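Local coordinates for protein Alpha/beta hydrolase (Enterobacter asburiae, PDB 6KMO) that probably hydrolyses carboxylic esters, acting as the esterase or lipase CinB of the alpha/beta hydrolase fold, at residues 34-39 with 304-309; 50-55 with 140-145; 74-79 with 157-162; 213-218 with 246-251; 221-226 with 278-283. The protein carries 2 engineered substitutions. One frame throughout, in Å; residues are numbered along the deposited sequence. Where two conformers were deposited one is given.

Contact 1 (34-39 with 304-309)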
# COMPACT_ATOMS: atom_id res chain seq x y z
N ALA A 34 3.03 -15.84 -14.90
CA ALA A 34 4.04 -16.85 -15.20
C ALA A 34 4.06 -17.92 -14.12
O ALA A 34 4.16 -19.12 -14.41
CB ALA A 34 5.42 -16.19 -15.34
N PHE A 35 3.96 -17.51 -12.86
CA PHE A 35 3.91 -18.46 -11.76
C PHE A 35 2.67 -19.33 -11.85
O PHE A 35 2.75 -20.56 -11.70
CB PHE A 35 3.94 -17.70 -10.42
CG PHE A 35 3.64 -18.56 -9.24
CD1 PHE A 35 4.62 -19.36 -8.69
CD2 PHE A 35 2.37 -18.59 -8.68
CE1 PHE A 35 4.33 -20.17 -7.60
CE2 PHE A 35 2.10 -19.40 -7.60
CZ PHE A 35 3.08 -20.18 -7.06
N LEU A 36 1.51 -18.73 -12.09
CA LEU A 36 0.29 -19.51 -12.21
C LEU A 36 0.39 -20.51 -13.36
O LEU A 36 -0.14 -21.62 -13.26
CB LEU A 36 -0.92 -18.61 -12.39
CG LEU A 36 -1.31 -17.78 -11.16
CD1 LEU A 36 -2.43 -16.84 -11.50
CD2 LEU A 36 -1.69 -18.66 -9.98
N ASN A 37 1.03 -20.13 -14.46
CA ASN A 37 1.11 -21.05 -15.59
C ASN A 37 1.95 -22.27 -15.23
O ASN A 37 1.61 -23.40 -15.62
CB ASN A 37 1.64 -20.32 -16.82
CG ASN A 37 0.64 -19.35 -17.41
OD1 ASN A 37 -0.54 -19.37 -17.09
ND2 ASN A 37 1.13 -18.48 -18.28
N VAL A 38 3.03 -22.08 -14.48
CA VAL A 38 3.81 -23.23 -14.00
C VAL A 38 2.96 -24.07 -13.06
O VAL A 38 2.87 -25.30 -13.20
CB VAL A 38 5.11 -22.75 -13.32
CG1 VAL A 38 5.82 -23.92 -12.63
CG2 VAL A 38 6.02 -22.08 -14.34
N LEU A 39 2.33 -23.43 -12.08
CA LEU A 39 1.55 -24.13 -11.07
C LEU A 39 0.41 -24.92 -11.70
O LEU A 39 0.21 -26.10 -11.39
CB LEU A 39 0.99 -23.10 -10.09
CG LEU A 39 0.12 -23.67 -8.97
CD1 LEU A 39 0.99 -24.27 -7.90
CD2 LEU A 39 -0.79 -22.58 -8.43
N GLY A 304 -3.05 -7.01 -9.05
CA GLY A 304 -2.35 -7.98 -9.84
C GLY A 304 -1.83 -9.16 -9.06
O GLY A 304 -1.18 -10.03 -9.65
N MET A 305 -2.09 -9.21 -7.76
CA MET A 305 -1.51 -10.21 -6.88
C MET A 305 -2.51 -11.32 -6.57
O MET A 305 -3.72 -11.12 -6.53
CB MET A 305 -1.06 -9.59 -5.54
CG MET A 305 0.11 -8.63 -5.61
SD MET A 305 1.68 -9.36 -6.31
CE MET A 305 1.60 -8.70 -8.04
N ILE A 306 -1.96 -12.51 -6.34
CA ILE A 306 -2.70 -13.62 -5.80
C ILE A 306 -2.51 -13.71 -4.29
O ILE A 306 -1.62 -13.09 -3.71
CB ILE A 306 -2.28 -14.97 -6.46
CG1 ILE A 306 -0.77 -15.18 -6.33
CG2 ILE A 306 -2.75 -15.03 -7.90
CD1 ILE A 306 -0.33 -16.57 -6.68
N HIS A 307 -3.35 -14.52 -3.65
CA HIS A 307 -3.15 -14.89 -2.26
C HIS A 307 -1.71 -15.30 -2.00
O HIS A 307 -1.09 -16.01 -2.79
CB HIS A 307 -4.09 -16.06 -1.92
CG HIS A 307 -4.06 -16.43 -0.48
ND1 HIS A 307 -4.61 -15.65 0.50
CD2 HIS A 307 -3.46 -17.48 0.15
CE1 HIS A 307 -4.38 -16.21 1.68
NE2 HIS A 307 -3.70 -17.32 1.49
N ASP A 308 -1.17 -14.88 -0.86
CA ASP A 308 0.17 -15.29 -0.43
C ASP A 308 1.26 -14.76 -1.36
O ASP A 308 2.37 -15.29 -1.39
CB ASP A 308 0.29 -16.81 -0.25
CG ASP A 308 0.08 -17.26 1.18
OD1 ASP A 308 0.30 -16.49 2.15
OD2 ASP A 308 -0.28 -18.45 1.34
N TYR A 309 1.00 -13.63 -2.03
CA TYR A 309 2.02 -13.04 -2.89
C TYR A 309 3.31 -12.80 -2.12
O TYR A 309 4.40 -13.05 -2.64
CB TYR A 309 1.52 -11.74 -3.55
CG TYR A 309 1.06 -10.62 -2.63
CD1 TYR A 309 -0.27 -10.54 -2.25
CD2 TYR A 309 1.93 -9.65 -2.17
CE1 TYR A 309 -0.72 -9.52 -1.42
CE2 TYR A 309 1.49 -8.62 -1.32
CZ TYR A 309 0.15 -8.56 -0.97
OH TYR A 309 -0.34 -7.59 -0.11
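Ile306 carries most of this buried contact, wedging its two branches against Phe35 and Leu36 of helix 30-41. With chi1 at 55° its CG1 lies between the backbone N and the carbonyl carbon, which sends CD1 to the phenyl ring while CG2 goes separately to the leucine. CD1 approaches the Phe35 ring obliquely, 3.8 Å from CE2, and the two side chains cross at about a right angle. Leu36 instead slides past Ile306 in the opposite direction: its CD1 lies 4.0 Å from Ile306 CG2, and its other methyl, CD2, sits 4.1 Å from Ile306 CD1. The junction is thus wholly apolar. Ile306 also opens a type II beta turn that ends at Tyr309 and has His307 as its second residue; His307 ND1 is hydrogen-bonded to Asp277, consistent with an acid-histidine pair of a catalytic triad. Helix 30-41 also sets Val32 against Met305 and Ile306, while helix 319-335 and strand 269-274 pack against Tyr309.

Contact 2 (50-55 with 140-145)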
# COMPACT_ATOMS: atom_id res chain seq x y z
N MET A 50 -5.60 -34.57 -0.87
CA MET A 50 -4.34 -35.09 -0.34
C MET A 50 -4.46 -35.37 1.16
O MET A 50 -5.34 -34.85 1.85
CB MET A 50 -3.22 -34.07 -0.55
CG MET A 50 -2.84 -33.81 -1.99
SD MET A 50 -1.52 -32.54 -2.17
CE MET A 50 -1.49 -32.41 -3.95
N THR A 51 -3.54 -36.18 1.67
CA THR A 51 -3.40 -36.27 3.11
C THR A 51 -2.77 -34.98 3.61
O THR A 51 -2.13 -34.25 2.85
CB THR A 51 -2.50 -37.43 3.50
OG1 THR A 51 -1.18 -37.18 3.03
CG2 THR A 51 -3.00 -38.74 2.89
N PRO A 52 -2.92 -34.67 4.90
CA PRO A 52 -2.20 -33.51 5.45
C PRO A 52 -0.72 -33.55 5.15
O PRO A 52 -0.13 -32.53 4.79
CB PRO A 52 -2.51 -33.58 6.94
CG PRO A 52 -3.88 -34.16 6.97
CD PRO A 52 -3.92 -35.19 5.85
N GLN A 53 -0.10 -34.73 5.26
CA GLN A 53 1.33 -34.84 5.01
C GLN A 53 1.67 -34.51 3.56
O GLN A 53 2.60 -33.74 3.29
CB GLN A 53 1.78 -36.26 5.38
CG GLN A 53 1.63 -36.60 6.88
CD GLN A 53 0.20 -36.92 7.35
OE1 GLN A 53 -0.71 -37.18 6.55
NE2 GLN A 53 0.01 -36.91 8.66
N GLU A 54 0.91 -35.06 2.61
CA GLU A 54 1.15 -34.76 1.20
C GLU A 54 0.99 -33.27 0.93
O GLU A 54 1.81 -32.67 0.22
CB GLU A 54 0.17 -35.55 0.33
CG GLU A 54 0.46 -37.04 0.26
CD GLU A 54 -0.67 -37.83 -0.38
OE1 GLU A 54 -1.82 -37.34 -0.40
OE2 GLU A 54 -0.40 -38.96 -0.85
N ALA A 55 -0.07 -32.66 1.48
CA ALA A 55 -0.31 -31.24 1.25
C ALA A 55 0.80 -30.39 1.85
O ALA A 55 1.24 -29.42 1.24
CB ALA A 55 -1.66 -30.85 1.86
N PRO A 140 -0.37 -27.77 14.36
CA PRO A 140 -1.19 -27.78 13.14
C PRO A 140 -2.51 -28.51 13.34
O PRO A 140 -2.70 -29.29 14.28
CB PRO A 140 -0.33 -28.53 12.12
CG PRO A 140 1.02 -28.68 12.73
CD PRO A 140 0.84 -28.59 14.21
N SER A 141 -3.41 -28.28 12.41
CA SER A 141 -4.61 -29.07 12.23
C SER A 141 -4.38 -30.13 11.16
O SER A 141 -3.61 -29.91 10.22
CB SER A 141 -5.79 -28.18 11.82
OG SER A 141 -6.11 -27.25 12.85
N PRO A 142 -5.04 -31.30 11.25
CA PRO A 142 -6.07 -31.66 12.23
C PRO A 142 -5.56 -32.26 13.52
O PRO A 142 -6.37 -32.69 14.34
CB PRO A 142 -6.90 -32.69 11.45
CG PRO A 142 -5.90 -33.38 10.60
CD PRO A 142 -4.93 -32.29 10.17
N GLU A 143 -4.24 -32.29 13.72
CA GLU A 143 -3.71 -32.81 14.99
C GLU A 143 -4.34 -32.07 16.16
O GLU A 143 -4.70 -32.68 17.18
CB GLU A 143 -2.19 -32.64 15.01
CG GLU A 143 -1.41 -33.63 14.10
CD GLU A 143 -1.31 -33.25 12.61
OE1 GLU A 143 -1.98 -32.32 12.11
OE2 GLU A 143 -0.52 -33.95 11.91
N ALA A 144 -4.50 -30.76 16.02
CA ALA A 144 -5.26 -29.95 16.94
C ALA A 144 -6.36 -29.25 16.16
O ALA A 144 -6.24 -29.01 14.95
CB ALA A 144 -4.39 -28.89 17.63
N HIS A 145 -7.43 -28.91 16.85
CA HIS A 145 -8.53 -28.12 16.33
C HIS A 145 -8.60 -26.80 17.09
O HIS A 145 -7.92 -26.59 18.09
CB HIS A 145 -9.84 -28.90 16.48
CG HIS A 145 -9.85 -30.18 15.70
ND1 HIS A 145 -9.82 -30.21 14.33
CD2 HIS A 145 -9.84 -31.47 16.11
CE1 HIS A 145 -9.81 -31.47 13.92
NE2 HIS A 145 -9.83 -32.26 14.98
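Apolar contact between two prolines is the centre of this surface meeting. Pro52 CG touches Pro142 CD at 3.9 Å; the two side chains cross at about a right angle, and one carbon of each does the touching. The peptide bond before Pro142 is cis, and its ring faces the start of helix 52-63.

Polar approach is looser. Gln53 and Glu143 both bend at chi2, near 80° in each case, and bring their ends toward each other beside the proline pair, yet Gln53 NE2 stays 4.4 Å from Glu143 OE2. The stronger partner of this carboxylate is Arg56, one turn further along the helix, which forms a salt bridge with OE1.

Hydrogen bonds within each segment brace the helix start and the loop. Thr51 and Glu54 form a capping box: Glu54 N donates to Thr51 OG1 at 3.0 Å, and Thr51 N donates to Glu54 OE1 from above the carboxylate plane. In the loop, Ser141 OG gives a 2.7 Å hydrogen bond to Ala144 O. The contact ties the first turn of helix 52-63 to the loop between strand 132-136 and helix 148-163, with helix 231-241 alongside, where Asn240 meets Pro142.

Contact 3 (74-79 with 157-162)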
# COMPACT_ATOMS: atom_id res chain seq x y z
N SER A 74 17.47 -17.39 16.01
CA SER A 74 17.69 -18.17 17.21
C SER A 74 16.39 -18.85 17.62
O SER A 74 15.34 -18.65 17.00
CB SER A 74 18.24 -17.31 18.34
OG SER A 74 17.35 -16.28 18.70
N GLU A 75 16.46 -19.67 18.66
CA GLU A 75 15.34 -20.48 19.08
C GLU A 75 15.21 -20.44 20.59
O GLU A 75 16.20 -20.27 21.32
CB GLU A 75 15.51 -21.92 18.62
CG GLU A 75 14.35 -22.83 18.99
CD GLU A 75 14.51 -24.23 18.42
OE1 GLU A 75 14.20 -25.21 19.14
OE2 GLU A 75 14.96 -24.34 17.26
N LYS A 76 13.98 -20.58 21.07
CA LYS A 76 13.73 -20.68 22.50
C LYS A 76 12.44 -21.45 22.68
O LYS A 76 11.45 -21.18 22.00
CB LYS A 76 13.58 -19.31 23.13
CG LYS A 76 13.35 -19.35 24.65
CD LYS A 76 13.99 -18.14 25.34
CE LYS A 76 13.73 -18.12 26.82
NZ LYS A 76 14.77 -18.86 27.58
N THR A 77 12.44 -22.41 23.60
CA THR A 77 11.23 -23.10 24.00
C THR A 77 10.80 -22.54 25.35
O THR A 77 11.59 -22.52 26.30
CB THR A 77 11.46 -24.61 24.09
OG1 THR A 77 11.77 -25.11 22.79
CG2 THR A 77 10.21 -25.31 24.60
N ILE A 78 9.57 -22.08 25.43
CA ILE A 78 9.03 -21.51 26.66
C ILE A 78 8.05 -22.51 27.26
O ILE A 78 7.50 -23.37 26.58
CB ILE A 78 8.36 -20.13 26.44
CG1 ILE A 78 7.16 -20.23 25.50
CG2 ILE A 78 9.39 -19.15 25.92
CD1 ILE A 78 6.36 -18.94 25.40
N GLN A 79 7.86 -22.40 28.58
CA GLN A 79 6.93 -23.25 29.32
C GLN A 79 5.81 -22.37 29.85
O GLN A 79 6.04 -21.48 30.67
CB GLN A 79 7.65 -23.97 30.46
CG GLN A 79 8.83 -24.82 30.00
CD GLN A 79 8.43 -26.03 29.19
OE1 GLN A 79 7.36 -26.62 29.39
NE2 GLN A 79 9.29 -26.43 28.25
N THR A 157 2.40 -14.62 23.18
CA THR A 157 2.38 -13.16 23.15
C THR A 157 2.50 -12.60 24.55
O THR A 157 3.30 -11.67 24.81
CB THR A 157 1.07 -12.71 22.49
OG1 THR A 157 1.01 -13.19 21.12
CG2 THR A 157 0.95 -11.20 22.47
N LYS A 158 1.71 -13.14 25.48
CA LYS A 158 1.81 -12.74 26.88
C LYS A 158 3.21 -12.98 27.42
O LYS A 158 3.75 -12.14 28.16
CB LYS A 158 0.77 -13.50 27.70
CG LYS A 158 0.67 -13.08 29.15
CD LYS A 158 -0.54 -13.71 29.82
CE LYS A 158 -0.42 -13.69 31.34
NZ LYS A 158 0.87 -14.28 31.81
N TRP A 159 3.83 -14.10 27.06
CA TRP A 159 5.17 -14.40 27.54
C TRP A 159 6.18 -13.36 27.05
O TRP A 159 7.01 -12.86 27.82
CB TRP A 159 5.60 -15.82 27.14
CG TRP A 159 6.95 -16.16 27.71
CD1 TRP A 159 7.19 -16.77 28.91
CD2 TRP A 159 8.22 -15.90 27.12
NE1 TRP A 159 8.55 -16.91 29.09
CE2 TRP A 159 9.21 -16.38 28.02
CE3 TRP A 159 8.63 -15.31 25.92
CZ2 TRP A 159 10.57 -16.29 27.75
CZ3 TRP A 159 10.00 -15.23 25.66
CH2 TRP A 159 10.95 -15.71 26.58
N VAL A 160 6.13 -13.02 25.77
CA VAL A 160 7.06 -12.01 25.26
C VAL A 160 6.83 -10.67 25.94
O VAL A 160 7.78 -9.95 26.27
CB VAL A 160 6.94 -11.90 23.72
CG1 VAL A 160 7.73 -10.72 23.22
CG2 VAL A 160 7.41 -13.18 23.05
N ALA A 161 5.56 -10.27 26.13
CA ALA A 161 5.29 -9.01 26.78
C ALA A 161 5.92 -8.95 28.17
O ALA A 161 6.45 -7.91 28.58
CB ALA A 161 3.79 -8.79 26.90
N GLU A 162 5.87 -10.06 28.91
CA GLU A 162 6.30 -10.07 30.31
C GLU A 162 7.76 -10.47 30.47
O GLU A 162 8.41 -10.02 31.43
CB GLU A 162 5.41 -11.02 31.11
CG GLU A 162 3.94 -10.56 31.17
CD GLU A 162 2.98 -11.58 31.78
OE1 GLU A 162 1.79 -11.21 31.97
OE2 GLU A 162 3.38 -12.74 32.05
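Trp159 alone joins 157-162 to the edge strand 71-80, where it meets Ile78 and Lys76. The helical segment starts with Thr157, turned to the central sheet against Met103 and Phe105 of strand 99-105 and Leu176 of strand 174-179. Its hydroxyl is hydrogen-bonded to Ala153 O within the same helix.

Trp159 comes two residues later and points to the strand, with CG anti to the backbone N (chi1 -176°), which swings the indole out from the helix. One face of it is taken by Ile78: CG2 stands 3.5 Å from the centroid of the six-membered ring and only 11° off its normal, a well-centred CH-pi contact. The other branch of the isoleucine grips the base of the indole, CD1 lying 3.7 Å from Trp159 CB. At the far end Lys76 crosses the indole at about a right angle and approaches obliquely, with CE 3.7 Å from CH2. The lysine touches with its aliphatic chain, and NZ makes a long, weak ion pair with Glu166. His163 adds a further ring next to the indole.

Val160 then returns to the core beside Met103 and Leu174, with CG2 at the edge of the indole.

The attachment of helix to strand therefore rests on dispersion and CH-pi attraction over a broad aromatic face, with the aliphatic part of Lys76 adding a smaller apolar contact and no charge pairing across the two segments.

Contact 4 (213-218 with 246-251)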
# COMPACT_ATOMS: atom_id res chain seq x y z
N ALA A 213 -15.58 -17.79 8.26
CA ALA A 213 -15.87 -19.13 7.78
C ALA A 213 -17.12 -19.11 6.89
O ALA A 213 -18.17 -19.66 7.21
CB ALA A 213 -16.03 -20.11 8.93
N ASN A 214 -16.99 -18.41 5.77
CA ASN A 214 -18.04 -18.33 4.75
C ASN A 214 -17.32 -18.31 3.41
O ASN A 214 -16.16 -17.92 3.33
CB ASN A 214 -18.93 -17.11 4.91
CG ASN A 214 -20.06 -17.34 5.87
OD1 ASN A 214 -20.82 -18.31 5.75
ND2 ASN A 214 -20.15 -16.48 6.86
N PHE A 215 -18.02 -18.75 2.36
CA PHE A 215 -17.38 -19.05 1.08
C PHE A 215 -18.13 -18.45 -0.09
O PHE A 215 -18.01 -18.93 -1.23
CB PHE A 215 -17.24 -20.57 0.93
CG PHE A 215 -16.64 -21.20 2.15
CD1 PHE A 215 -15.29 -21.08 2.39
CD2 PHE A 215 -17.43 -21.86 3.07
CE1 PHE A 215 -14.73 -21.62 3.51
CE2 PHE A 215 -16.87 -22.40 4.21
CZ PHE A 215 -15.51 -22.26 4.43
N ASP A 216 -18.84 -17.34 0.16
CA ASP A 216 -19.81 -16.80 -0.78
C ASP A 216 -19.63 -15.32 -1.07
O ASP A 216 -20.55 -14.71 -1.63
CB ASP A 216 -21.23 -17.05 -0.26
CG ASP A 216 -21.44 -16.51 1.17
OD1 ASP A 216 -22.59 -16.61 1.66
OD2 ASP A 216 -20.49 -15.99 1.81
N THR A 217 -18.51 -14.72 -0.70
CA THR A 217 -18.26 -13.35 -1.11
C THR A 217 -18.03 -13.28 -2.62
O THR A 217 -17.75 -14.28 -3.29
CB THR A 217 -17.05 -12.76 -0.36
OG1 THR A 217 -15.88 -13.48 -0.75
CG2 THR A 217 -17.25 -12.86 1.15
N ALA A 218 -18.12 -12.07 -3.17
CA ALA A 218 -17.88 -11.91 -4.60
C ALA A 218 -16.49 -12.38 -4.99
O ALA A 218 -16.31 -13.03 -6.02
CB ALA A 218 -18.12 -10.46 -5.02
N ALA A 246 -20.84 -23.54 15.97
CA ALA A 246 -20.63 -22.60 17.06
C ALA A 246 -19.23 -22.00 17.00
O ALA A 246 -19.06 -20.79 17.15
CB ALA A 246 -20.87 -23.29 18.40
N ASP A 247 -18.22 -22.84 16.77
CA ASP A 247 -16.86 -22.31 16.66
C ASP A 247 -16.76 -21.32 15.50
O ASP A 247 -16.09 -20.29 15.59
CB ASP A 247 -15.85 -23.44 16.42
CG ASP A 247 -15.61 -24.32 17.63
OD1 ASP A 247 -15.99 -23.96 18.77
OD2 ASP A 247 -14.98 -25.39 17.42
N ARG A 248 -17.39 -21.65 14.37
CA ARG A 248 -17.33 -20.76 13.22
C ARG A 248 -18.05 -19.45 13.46
O ARG A 248 -17.75 -18.46 12.79
CB ARG A 248 -17.84 -21.49 11.98
CG ARG A 248 -16.89 -22.57 11.55
CD ARG A 248 -17.41 -23.39 10.37
NE ARG A 248 -16.50 -24.48 10.03
CZ ARG A 248 -16.31 -24.98 8.82
NH1 ARG A 248 -16.98 -24.51 7.77
NH2 ARG A 248 -15.44 -25.96 8.66
N ASN A 249 -18.99 -19.40 14.41
CA ASN A 249 -19.67 -18.18 14.79
C ASN A 249 -18.97 -17.45 15.94
O ASN A 249 -19.49 -16.44 16.42
CB ASN A 249 -21.12 -18.49 15.16
CG ASN A 249 -22.03 -17.33 14.95
OD1 ASN A 249 -22.00 -16.68 13.89
ND2 ASN A 249 -22.86 -17.04 15.95
N ASN A 250 -17.84 -17.97 16.40
CA ASN A 250 -17.05 -17.39 17.49
C ASN A 250 -16.12 -16.36 16.88
O ASN A 250 -15.48 -16.63 15.86
CB ASN A 250 -16.28 -18.56 18.11
CG ASN A 250 -15.43 -18.19 19.31
OD1 ASN A 250 -14.70 -17.21 19.32
ND2 ASN A 250 -15.51 -19.04 20.33
N ILE A 251 -16.06 -15.17 17.47
CA ILE A 251 -15.25 -14.08 16.90
C ILE A 251 -13.75 -14.40 16.89
O ILE A 251 -13.00 -13.74 16.16
CB ILE A 251 -15.51 -12.72 17.58
CG1 ILE A 251 -15.01 -12.70 19.04
CG2 ILE A 251 -16.98 -12.37 17.49
CD1 ILE A 251 -15.14 -11.33 19.69
O HOH W 1 -18.96 -22.28 7.51
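Arg248 reaches Ala213 and Phe215 because its CG stands anti to the carbonyl carbon (chi1 -69°) and the chain then runs extended from CG to NE. Phe215 swings its ring to meet it by a similar first torsion, -49°. Both segments belong to the excursion of the alpha/beta hydrolase fold between strands 203-207 and 269-274, the place where relatives of this family commonly carry part of a cap.

The aliphatic half of the arginine packs on Ala213, whose CB lies 3.7 Å from Arg248 CG and 3.8 Å from CD. Beyond it, NH1 comes to the edge of the Phe215 ring, close to the ring plane and 4.1 Å from CE2. The guanidinium and ring planes are 67° apart, so the pair is not a parallel stack. Trp238 of helix 231-241 packs beside all three residues.

The guanidinium is held from several directions: Arg248 NE is hydrogen-bonded to Thr242 O, and NH2 forms a salt bridge with Asp239. Such bonds should fix its rotation. Ser254 OG links the two backbones further by bonding to both Ala213 N and Arg248 O. Just past Arg248 the chain faces the second subunit, where Asn250 ND2 bonds to Leu8 O of that subunit. A water completes the junction, lying in the guanidinium plane: it accepts from Arg248 NH1 at 3.0 Å and donates to Ala213 O at 2.8 Å.

Contact 5 (221-226 with 278-283)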
# COMPACT_ATOMS: atom_id res chain seq x y z
N ASN A 221 -16.24 -16.12 -5.27
CA ASN A 221 -16.82 -16.64 -6.51
C ASN A 221 -15.96 -16.30 -7.71
O ASN A 221 -15.73 -17.16 -8.58
CB ASN A 221 -18.25 -16.11 -6.66
CG ASN A 221 -19.18 -16.62 -5.56
OD1 ASN A 221 -18.98 -17.71 -5.04
ND2 ASN A 221 -20.18 -15.84 -5.22
N GLN A 222 -15.43 -15.08 -7.77
CA GLN A 222 -14.66 -14.68 -8.94
C GLN A 222 -13.35 -15.45 -9.05
O GLN A 222 -12.93 -15.79 -10.16
CB GLN A 222 -14.40 -13.18 -8.89
CG GLN A 222 -13.75 -12.65 -10.16
CD GLN A 222 -13.76 -11.14 -10.22
OE1 GLN A 222 -14.22 -10.48 -9.30
NE2 GLN A 222 -13.24 -10.59 -11.32
N PHE A 223 -12.69 -15.74 -7.93
CA PHE A 223 -11.37 -16.36 -7.96
C PHE A 223 -11.39 -17.79 -7.42
O PHE A 223 -10.36 -18.28 -6.96
CB PHE A 223 -10.34 -15.48 -7.22
CG PHE A 223 -10.41 -14.03 -7.66
CD1 PHE A 223 -10.04 -13.67 -8.95
CD2 PHE A 223 -10.88 -13.05 -6.82
CE1 PHE A 223 -10.15 -12.36 -9.38
CE2 PHE A 223 -10.98 -11.73 -7.26
CZ PHE A 223 -10.62 -11.40 -8.56
N GLU A 224 -12.52 -18.49 -7.56
CA GLU A 224 -12.71 -19.76 -6.89
C GLU A 224 -11.71 -20.83 -7.32
O GLU A 224 -11.35 -21.68 -6.51
CB GLU A 224 -14.15 -20.25 -7.02
CG GLU A 224 -14.65 -20.52 -8.39
CD GLU A 224 -16.04 -21.16 -8.36
OE1 GLU A 224 -16.67 -21.29 -9.43
OE2 GLU A 224 -16.50 -21.55 -7.26
N ASN A 225 -11.24 -20.80 -8.57
CA ASN A 225 -10.23 -21.73 -9.04
C ASN A 225 -9.25 -21.01 -9.95
O ASN A 225 -9.59 -20.01 -10.58
CB ASN A 225 -10.84 -22.89 -9.84
CG ASN A 225 -11.59 -23.88 -8.96
OD1 ASN A 225 -10.98 -24.54 -8.11
ND2 ASN A 225 -12.89 -23.94 -9.14
N GLY A 226 -8.02 -21.53 -10.01
CA GLY A 226 -7.01 -21.08 -10.93
C GLY A 226 -6.04 -20.05 -10.39
O GLY A 226 -5.08 -19.69 -11.10
N VAL A 278 -9.54 -15.13 -3.23
CA VAL A 278 -10.86 -15.41 -2.69
C VAL A 278 -11.11 -14.66 -1.38
O VAL A 278 -12.24 -14.25 -1.11
CB VAL A 278 -11.11 -16.92 -2.50
CG1 VAL A 278 -11.16 -17.64 -3.85
CG2 VAL A 278 -10.09 -17.56 -1.58
N LEU A 279 -10.08 -14.47 -0.57
CA LEU A 279 -10.18 -13.82 0.74
C LEU A 279 -10.19 -12.30 0.67
O LEU A 279 -10.34 -11.65 1.69
CB LEU A 279 -9.00 -14.26 1.62
CG LEU A 279 -8.83 -15.76 1.83
CD1 LEU A 279 -7.58 -15.98 2.65
CD2 LEU A 279 -10.06 -16.39 2.45
N ARG A 280 -10.03 -11.71 -0.52
CA ARG A 280 -9.89 -10.26 -0.60
C ARG A 280 -11.05 -9.54 0.07
O ARG A 280 -10.85 -8.65 0.90
CB ARG A 280 -9.82 -9.86 -2.07
CG ARG A 280 -9.65 -8.39 -2.30
CD ARG A 280 -9.96 -8.07 -3.75
NE ARG A 280 -11.38 -8.18 -4.03
CZ ARG A 280 -11.90 -8.24 -5.25
NH1 ARG A 280 -11.13 -8.26 -6.32
NH2 ARG A 280 -13.22 -8.27 -5.39
N ASP A 281 -12.27 -9.91 -0.29
CA ASP A 281 -13.42 -9.12 0.14
C ASP A 281 -13.61 -9.20 1.66
O ASP A 281 -13.91 -8.18 2.29
CB ASP A 281 -14.67 -9.56 -0.59
CG ASP A 281 -14.72 -9.06 -2.02
OD1 ASP A 281 -13.86 -8.26 -2.44
OD2 ASP A 281 -15.69 -9.47 -2.70
N GLU A 282 -13.41 -10.38 2.26
CA GLU A 282 -13.59 -10.47 3.71
C GLU A 282 -12.50 -9.71 4.46
O GLU A 282 -12.74 -9.22 5.57
CB GLU A 282 -13.65 -11.94 4.15
CG GLU A 282 -12.33 -12.70 4.14
CD GLU A 282 -12.56 -14.18 4.17
OE1 GLU A 282 -13.23 -14.67 3.24
OE2 GLU A 282 -12.05 -14.86 5.10
N GLY A 283 -11.31 -9.60 3.88
CA GLY A 283 -10.27 -8.81 4.51
C GLY A 283 -10.59 -7.33 4.46
O GLY A 283 -10.48 -6.62 5.47
O HOH W 2 -12.95 -8.17 -8.49
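Phe223, the first residue to leave helical geometry after helix 218-222, brings its CA within 5.4 Å of the CA of Val278, ahead of helix 280-292. Val278 packs against backbone as much as side chain: its CG1 lies 3.3 Å from Phe223 O and 4.1 Å from Phe223 CB. The Phe223 ring extends instead to Arg280, whose NH1 meets the ring edge near its plane, 3.6 Å from CE2, with the guanidinium turned 81° from the ring. Gln222 CG lies over one face of the same ring, toward its rim.

The loop that holds Val278 follows strand 269-274 of the alpha/beta hydrolase sheet and carries Asp277, whose OD1 accepts from Leu279 N. Just beyond it, Arg280 bends at chi3 (72°) and grips Asp281 side-on, NE and NH2 both donating to OD1, at 2.9 and 3.0 Å. Asn24 of the second subunit also bonds to that oxygen. Glu275 O accepts from Arg280 NH1, which also donates to a water 2.8 Å away; the water in turn donates to Gln222 OE1.

Contacts 1, 5 and 4 form a continuous group. The centres of contacts 1 and 5 lie 14 Å apart, and the two contacts touch where His307 CE1 is 3.3 Å from Leu279 CD1. Contacts 5 and 4 are equally spaced and meet where Ala218 CB lies 3.5 Å from Asp281 OD2. Ser180, in a GxSxG nucleophile-elbow pattern, packs by His307, so contact 1 borders the probable active site, with Asp277 just before 278-283. Contact 2 approaches contact 4 to about 6 Å between nearest atoms, without touching. Contact 3 is remote, its centre 35 Å from those of contacts 1 and 5, across the chain's centre. In sequence, contact 1 encloses all the others.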